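Local coordinates for endo-polygalacturonase (Pectobacterium carotovorum subsp. carotovorum, PDB 1BHE), which hydrolyses the alpha-1,4 links between galacturonosyl units of polygalacturonic acid, macerating and soft-rotting plant tissue, at residues A[221-226]-A[249-254]; A[275-280]-A[304-309]; A[173-178]-A[200-205]. One frame throughout, in Å; residues are numbered along the deposited sequence.

All three contacts join neighbouring turns of one right-handed parallel beta-helix, the fold of the family 28 glycosyl hydrolases. Along the chain interaction 3 closes first, then interaction 1, then interaction 2, each pairing segments some two dozen residues apart, which is one coil. The centre of interaction 1 lies about 9 Å from the centres of the other two, whose own centres are about 19 Å apart. Strands 177-180, 204-207, 226-230, 253-256, 277-282 and 306-311 follow one another as parallel neighbours. Interaction 1 holds the predicted proton donor Asp223 and the inferred active-site His251; Asn200 and Asp202 reach Asp223 from interaction 3, and Arg280 touches His251 from interaction 2. The active site is thus probably assembled from successive coils.

Interaction 1: A[221-226]-A[249-254]; sequences TGDDNV and TGHGMS
Two donors grip Thr249 O from opposite faces of its carbonyl plane: the backbone N of Thr221 at 3.0 Å and Asn225 ND2 at 3.1 Å. Successive coils of the parallel beta-helix meet here, and the same asparagine amide bridges further, its OD1 taking the N-H of Gly252 at 2.9 Å in the carbonyl plane. Asn225 CG sits anti to its carbonyl carbon (chi1 -57°), which sets the amide between Thr249 O and Gly252 N; ND2 also reaches Ile219 O. Thr249 OG1 returns a bond to Thr221 O.

The probable active-site residues Asp223 and His251 meet here. His251 N donates to Asp223 O at 2.8 Å, from well above the carbonyl plane, and the imidazole lies beside the Asp223 carboxylate, their planes 20° apart. Gly222 O and Asp223 CA sit over one face of that ring, the CA making a CH-pi contact. Asp223, the predicted proton donor, is also held by Arg199 through a salt bridge and by the backbone N of Asn200. Beyond the pair, Val226 N and Asn225 N make weak bonds to Gly252 O. Ser254 OG, which also accepts from Arg280 NE, donates to Asp224 OD1 at 2.8 Å from above the carboxylate plane.

Interaction 2: A[275-280]-A[304-309]; sequences TTNGLR and VAKPIV
The amide of Asn277 lies alongside the stem of Lys306, its OD1 3.6 Å from Lys306 CB, while the aliphatic part of Arg280 carries its flat guanidinium past Val309. Arg280 starts out with CG anti to its backbone N (chi1 -176°), laying CG 3.8 Å from Val309 CB before the chain bends at chi3. Asn277 ND2 then sits over one face of the guanidinium, 3.2 Å above the plane and offset toward its rim. Both are donors, so neither bonds the other; Asn277 ND2 goes instead to His251 O, while Arg280 forms a salt bridge with Asp224 through NH2 and gives NE to Ser254 OG. These ties probably fix the rotation of both groups beside the probable active site.

Between the two segments the backbones pair in parallel: Lys306 N bonds Thr276 O, Gly278 N bonds Lys306 O at 2.8 Å, Leu279 N bonds Pro307 O and Val309 N bonds Leu279 O. The chain turns a corner at Gly278 and Leu279 in one coil and at Pro307 in the next, and Val304 CG1 packs 3.5 Å from Gly278 N.

Leu279 and Ile308 point to the other face, into the beta-helix core, where both meet Phe330 of strand 324-335; Leu279 also touches Tyr296 of strand 290-302, and Ile308 reaches Val341 and Leu343 of strand 340-344.

Interaction 3: A[173-178]-A[200-205]; sequences PNFHVV and NTDGID
Phe175 and Asp202, on adjacent coils of the parallel beta-helix, both place CG anti to their own carbonyl carbon (chi1 -62° and -69°), and these matching torsions send the two side chains the same way, bringing the ring flat against the carboxylate. The planes are only 6° apart. Asp202 CB lies over the ring face in a CH-pi contact, 3.8 Å from its centroid, and OD2 sits above the same face toward the rim. Asp205 crosses at about a right angle, its OD2 3.3 Å from Phe175 CE2. Asp202 also packs against Asp223, the predicted proton donor, and Asn200 N bonds Asp223 OD2, which places this contact beside the probable active site.

One residue on from Phe175, His176 grips a single carbonyl twice. Its backbone N reaches Asp202 O at 2.8 Å, close to straight along the C=O axis, whereas ND1 meets the same oxygen from above the carbonyl plane at 3.1 Å, with the oxygen lying in the ring plane. With NE2 bonded to Thr194 OG1, the imidazole is pinned from both nitrogens.

Regular parallel pairing follows, Val177 N to Gly203 O and Asp205 N to Val177 O, while Val177 and Ile204 pack side by side against Phe185. At the opposite end of the contact a water bridges the coils, donating to Pro173 O at 2.8 Å and accepting from Asn200 ND2 at 2.9 Å.

Interaction 1: A[221-226]-A[249-254]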
# COMPACT_ATOMS: atom_id res chain seq x y z
N THR A 221 5.10 4.78 -7.25
CA THR A 221 5.28 5.60 -6.06
C THR A 221 6.74 5.61 -5.64
O THR A 221 7.61 5.29 -6.46
CB THR A 221 4.37 5.07 -4.93
OG1 THR A 221 4.43 5.92 -3.79
CG2 THR A 221 4.78 3.65 -4.53
N GLY A 222 7.02 6.01 -4.41
CA GLY A 222 8.39 6.09 -3.92
C GLY A 222 8.83 4.79 -3.26
O GLY A 222 9.86 4.24 -3.64
N ASP A 223 8.07 4.32 -2.27
CA ASP A 223 8.47 3.10 -1.55
C ASP A 223 7.70 1.90 -2.07
O ASP A 223 7.45 1.84 -3.28
CB ASP A 223 8.36 3.31 -0.05
CG ASP A 223 9.48 4.17 0.51
OD1 ASP A 223 10.32 4.69 -0.26
OD2 ASP A 223 9.54 4.36 1.74
N ASP A 224 7.45 0.88 -1.25
CA ASP A 224 6.85 -0.35 -1.76
C ASP A 224 5.56 -0.14 -2.54
O ASP A 224 4.66 0.54 -2.05
CB ASP A 224 6.59 -1.33 -0.61
CG ASP A 224 7.86 -2.04 -0.19
OD1 ASP A 224 8.64 -2.45 -1.08
OD2 ASP A 224 8.07 -2.18 1.03
N ASN A 225 5.47 -0.75 -3.71
CA ASN A 225 4.25 -0.65 -4.51
C ASN A 225 3.13 -1.34 -3.74
O ASN A 225 2.02 -0.83 -3.59
CB ASN A 225 4.46 -1.22 -5.91
CG ASN A 225 5.61 -0.55 -6.64
OD1 ASN A 225 6.78 -0.72 -6.28
ND2 ASN A 225 5.29 0.22 -7.68
N VAL A 226 3.43 -2.52 -3.23
CA VAL A 226 2.58 -3.33 -2.37
C VAL A 226 3.50 -3.93 -1.30
O VAL A 226 4.58 -4.43 -1.63
CB VAL A 226 1.83 -4.47 -3.08
CG1 VAL A 226 1.22 -5.46 -2.08
CG2 VAL A 226 0.71 -3.98 -3.98
N THR A 249 7.66 3.12 -10.88
CA THR A 249 8.69 3.35 -9.87
C THR A 249 8.22 2.82 -8.52
O THR A 249 7.02 2.66 -8.28
CB THR A 249 9.08 4.82 -9.70
OG1 THR A 249 7.93 5.56 -9.27
CG2 THR A 249 9.61 5.40 -11.01
N GLY A 250 9.17 2.60 -7.62
CA GLY A 250 8.83 2.12 -6.28
C GLY A 250 9.84 1.10 -5.79
O GLY A 250 10.86 0.86 -6.44
N HIS A 251 9.55 0.49 -4.64
CA HIS A 251 10.47 -0.47 -4.06
C HIS A 251 10.04 -1.91 -4.27
O HIS A 251 10.73 -2.81 -3.77
CB HIS A 251 10.75 -0.14 -2.59
CG HIS A 251 11.59 1.08 -2.38
ND1 HIS A 251 11.89 1.55 -1.12
CD2 HIS A 251 12.21 1.93 -3.23
CE1 HIS A 251 12.64 2.64 -1.21
NE2 HIS A 251 12.84 2.89 -2.49
N GLY A 252 8.97 -2.16 -5.03
CA GLY A 252 8.60 -3.52 -5.34
C GLY A 252 7.27 -4.10 -4.91
O GLY A 252 6.45 -3.52 -4.21
N MET A 253 7.06 -5.32 -5.40
CA MET A 253 5.95 -6.19 -5.03
C MET A 253 6.51 -6.99 -3.85
O MET A 253 7.15 -8.03 -4.03
CB MET A 253 5.54 -7.08 -6.20
CG MET A 253 4.60 -8.23 -5.87
SD MET A 253 3.04 -7.66 -5.13
CE MET A 253 3.20 -8.30 -3.47
N SER A 254 6.41 -6.41 -2.65
CA SER A 254 7.05 -6.95 -1.48
C SER A 254 6.20 -7.60 -0.40
O SER A 254 5.01 -7.37 -0.22
CB SER A 254 7.84 -5.81 -0.79
OG SER A 254 8.72 -5.18 -1.70

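Interaction 2: A[275-280]-A[304-309]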
# COMPACT_ATOMS: atom_id res chain seq x y z
N THR A 275 10.72 -0.08 -11.52
CA THR A 275 10.69 -0.39 -10.10
C THR A 275 12.11 -0.74 -9.66
O THR A 275 12.76 -1.50 -10.39
CB THR A 275 9.75 -1.57 -9.80
OG1 THR A 275 8.72 -1.62 -10.81
CG2 THR A 275 9.08 -1.42 -8.44
N THR A 276 12.59 -0.24 -8.52
CA THR A 276 13.98 -0.56 -8.16
C THR A 276 14.14 -2.02 -7.74
O THR A 276 15.19 -2.61 -8.01
CB THR A 276 14.62 0.39 -7.14
OG1 THR A 276 14.62 -0.17 -5.83
CG2 THR A 276 13.93 1.73 -7.16
N ASN A 277 13.14 -2.61 -7.10
CA ASN A 277 13.14 -4.02 -6.75
C ASN A 277 11.93 -4.65 -7.44
O ASN A 277 10.92 -3.96 -7.64
CB ASN A 277 13.07 -4.28 -5.25
CG ASN A 277 14.07 -3.52 -4.41
OD1 ASN A 277 15.28 -3.65 -4.60
ND2 ASN A 277 13.57 -2.73 -3.47
N GLY A 278 12.02 -5.92 -7.81
CA GLY A 278 10.91 -6.58 -8.49
C GLY A 278 10.03 -7.31 -7.48
O GLY A 278 9.12 -6.73 -6.87
N LEU A 279 10.31 -8.60 -7.32
CA LEU A 279 9.61 -9.47 -6.39
C LEU A 279 10.45 -9.62 -5.13
O LEU A 279 11.58 -10.11 -5.17
CB LEU A 279 9.35 -10.83 -7.04
CG LEU A 279 8.72 -10.81 -8.44
CD1 LEU A 279 8.77 -12.21 -9.06
CD2 LEU A 279 7.29 -10.31 -8.39
N ARG A 280 9.91 -9.19 -3.99
CA ARG A 280 10.69 -9.20 -2.77
C ARG A 280 10.06 -9.78 -1.52
O ARG A 280 8.90 -9.57 -1.19
CB ARG A 280 11.08 -7.73 -2.50
CG ARG A 280 11.99 -7.53 -1.30
CD ARG A 280 12.67 -6.16 -1.43
NE ARG A 280 11.73 -5.09 -1.09
CZ ARG A 280 12.14 -3.91 -0.63
NH1 ARG A 280 13.45 -3.70 -0.47
NH2 ARG A 280 11.27 -2.96 -0.33
N VAL A 304 14.45 -2.83 -14.00
CA VAL A 304 14.39 -3.16 -12.58
C VAL A 304 15.76 -3.63 -12.11
O VAL A 304 16.23 -4.70 -12.50
CB VAL A 304 13.33 -4.26 -12.33
CG1 VAL A 304 13.32 -4.72 -10.88
CG2 VAL A 304 11.94 -3.77 -12.74
N ALA A 305 16.42 -2.85 -11.27
CA ALA A 305 17.75 -3.15 -10.77
C ALA A 305 17.88 -4.47 -10.03
O ALA A 305 18.88 -5.17 -10.20
CB ALA A 305 18.23 -2.02 -9.85
N LYS A 306 16.93 -4.82 -9.18
CA LYS A 306 16.95 -6.04 -8.39
C LYS A 306 15.66 -6.81 -8.60
O LYS A 306 14.70 -6.67 -7.83
CB LYS A 306 17.12 -5.69 -6.91
CG LYS A 306 18.50 -5.24 -6.48
CD LYS A 306 18.66 -5.22 -4.97
CE LYS A 306 19.66 -4.15 -4.55
NZ LYS A 306 20.65 -4.67 -3.56
N PRO A 307 15.58 -7.61 -9.67
CA PRO A 307 14.36 -8.29 -10.06
C PRO A 307 13.81 -9.25 -9.03
O PRO A 307 12.58 -9.36 -8.88
CB PRO A 307 14.71 -8.96 -11.38
CG PRO A 307 16.19 -9.00 -11.45
CD PRO A 307 16.67 -7.82 -10.65
N ILE A 308 14.65 -10.00 -8.35
CA ILE A 308 14.23 -10.94 -7.32
C ILE A 308 15.06 -10.68 -6.06
O ILE A 308 16.29 -10.67 -6.12
CB ILE A 308 14.34 -12.43 -7.69
CG1 ILE A 308 13.46 -12.78 -8.88
CG2 ILE A 308 13.98 -13.31 -6.49
CD1 ILE A 308 13.60 -14.19 -9.41
N VAL A 309 14.39 -10.42 -4.94
CA VAL A 309 15.05 -10.19 -3.68
C VAL A 309 14.40 -11.02 -2.57
O VAL A 309 13.23 -10.86 -2.25
CB VAL A 309 15.06 -8.73 -3.19
CG1 VAL A 309 15.75 -8.61 -1.83
CG2 VAL A 309 15.72 -7.77 -4.16
O HOH W 1 15.60 0.02 -11.32

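Interaction 3: A[173-178]-A[200-205]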
# COMPACT_ATOMS: atom_id res chain seq x y z
N PRO A 173 1.00 11.78 1.54
CA PRO A 173 1.98 12.19 2.52
C PRO A 173 2.67 10.99 3.16
O PRO A 173 3.86 11.04 3.45
CB PRO A 173 1.20 13.00 3.55
CG PRO A 173 -0.08 13.36 2.86
CD PRO A 173 -0.37 12.18 1.96
N ASN A 174 1.94 9.91 3.37
CA ASN A 174 2.46 8.68 3.96
C ASN A 174 1.96 7.51 3.11
O ASN A 174 1.83 7.70 1.89
CB ASN A 174 2.00 8.60 5.41
CG ASN A 174 2.67 7.64 6.35
OD1 ASN A 174 2.64 6.43 6.16
ND2 ASN A 174 3.26 8.17 7.42
N PHE A 175 1.73 6.33 3.68
CA PHE A 175 1.23 5.22 2.86
C PHE A 175 -0.10 5.61 2.21
O PHE A 175 -0.87 6.36 2.82
CB PHE A 175 1.06 3.97 3.73
CG PHE A 175 2.32 3.42 4.35
CD1 PHE A 175 3.57 3.98 4.12
CD2 PHE A 175 2.24 2.30 5.17
CE1 PHE A 175 4.71 3.45 4.71
CE2 PHE A 175 3.37 1.76 5.75
CZ PHE A 175 4.61 2.34 5.52
N HIS A 176 -0.37 5.12 1.01
CA HIS A 176 -1.60 5.46 0.31
C HIS A 176 -2.80 4.71 0.87
O HIS A 176 -3.83 5.31 1.19
CB HIS A 176 -1.50 5.17 -1.19
CG HIS A 176 -0.54 6.04 -1.94
ND1 HIS A 176 0.83 5.94 -1.81
CD2 HIS A 176 -0.76 7.03 -2.84
CE1 HIS A 176 1.41 6.83 -2.60
NE2 HIS A 176 0.48 7.51 -3.23
N VAL A 177 -2.71 3.38 0.89
CA VAL A 177 -3.81 2.53 1.35
C VAL A 177 -3.30 1.46 2.32
O VAL A 177 -2.35 0.72 2.03
CB VAL A 177 -4.53 1.79 0.20
CG1 VAL A 177 -5.73 1.01 0.74
CG2 VAL A 177 -4.99 2.69 -0.92
N VAL A 178 -3.94 1.37 3.48
CA VAL A 178 -3.61 0.38 4.50
C VAL A 178 -4.89 -0.36 4.88
O VAL A 178 -5.90 0.27 5.16
CB VAL A 178 -3.00 1.01 5.77
CG1 VAL A 178 -2.86 -0.03 6.88
CG2 VAL A 178 -1.64 1.65 5.49
N ASN A 200 8.54 6.88 2.27
CA ASN A 200 7.44 6.50 3.15
C ASN A 200 6.08 6.52 2.46
O ASN A 200 5.08 6.90 3.08
CB ASN A 200 7.46 7.47 4.33
CG ASN A 200 6.94 6.90 5.62
OD1 ASN A 200 7.25 5.77 5.98
ND2 ASN A 200 6.16 7.71 6.34
N THR A 201 6.04 6.16 1.19
CA THR A 201 4.81 6.25 0.40
C THR A 201 4.34 4.92 -0.17
O THR A 201 3.95 4.85 -1.34
CB THR A 201 5.06 7.25 -0.76
OG1 THR A 201 6.30 6.89 -1.38
CG2 THR A 201 5.13 8.67 -0.24
N ASP A 202 4.31 3.88 0.67
CA ASP A 202 3.84 2.58 0.22
C ASP A 202 2.48 2.74 -0.46
O ASP A 202 1.67 3.56 -0.02
CB ASP A 202 3.70 1.58 1.36
CG ASP A 202 4.99 1.11 1.98
OD1 ASP A 202 6.07 1.65 1.65
OD2 ASP A 202 4.95 0.19 2.82
N GLY A 203 2.26 1.95 -1.50
CA GLY A 203 1.01 2.02 -2.25
C GLY A 203 -0.15 1.37 -1.52
O GLY A 203 -1.05 2.07 -1.04
N ILE A 204 -0.21 0.05 -1.51
CA ILE A 204 -1.27 -0.70 -0.86
C ILE A 204 -0.67 -1.77 0.05
O ILE A 204 -0.01 -2.69 -0.44
CB ILE A 204 -2.23 -1.41 -1.84
CG1 ILE A 204 -2.90 -0.43 -2.80
CG2 ILE A 204 -3.29 -2.15 -1.03
CD1 ILE A 204 -3.78 -1.08 -3.84
N ASP A 205 -0.94 -1.69 1.35
CA ASP A 205 -0.38 -2.60 2.33
C ASP A 205 -1.41 -3.29 3.22
O ASP A 205 -1.85 -2.73 4.23
CB ASP A 205 0.56 -1.89 3.30
CG ASP A 205 1.82 -1.25 2.79
OD1 ASP A 205 2.12 -1.25 1.59
OD2 ASP A 205 2.59 -0.71 3.63
O HOH W 2 5.84 10.40 5.32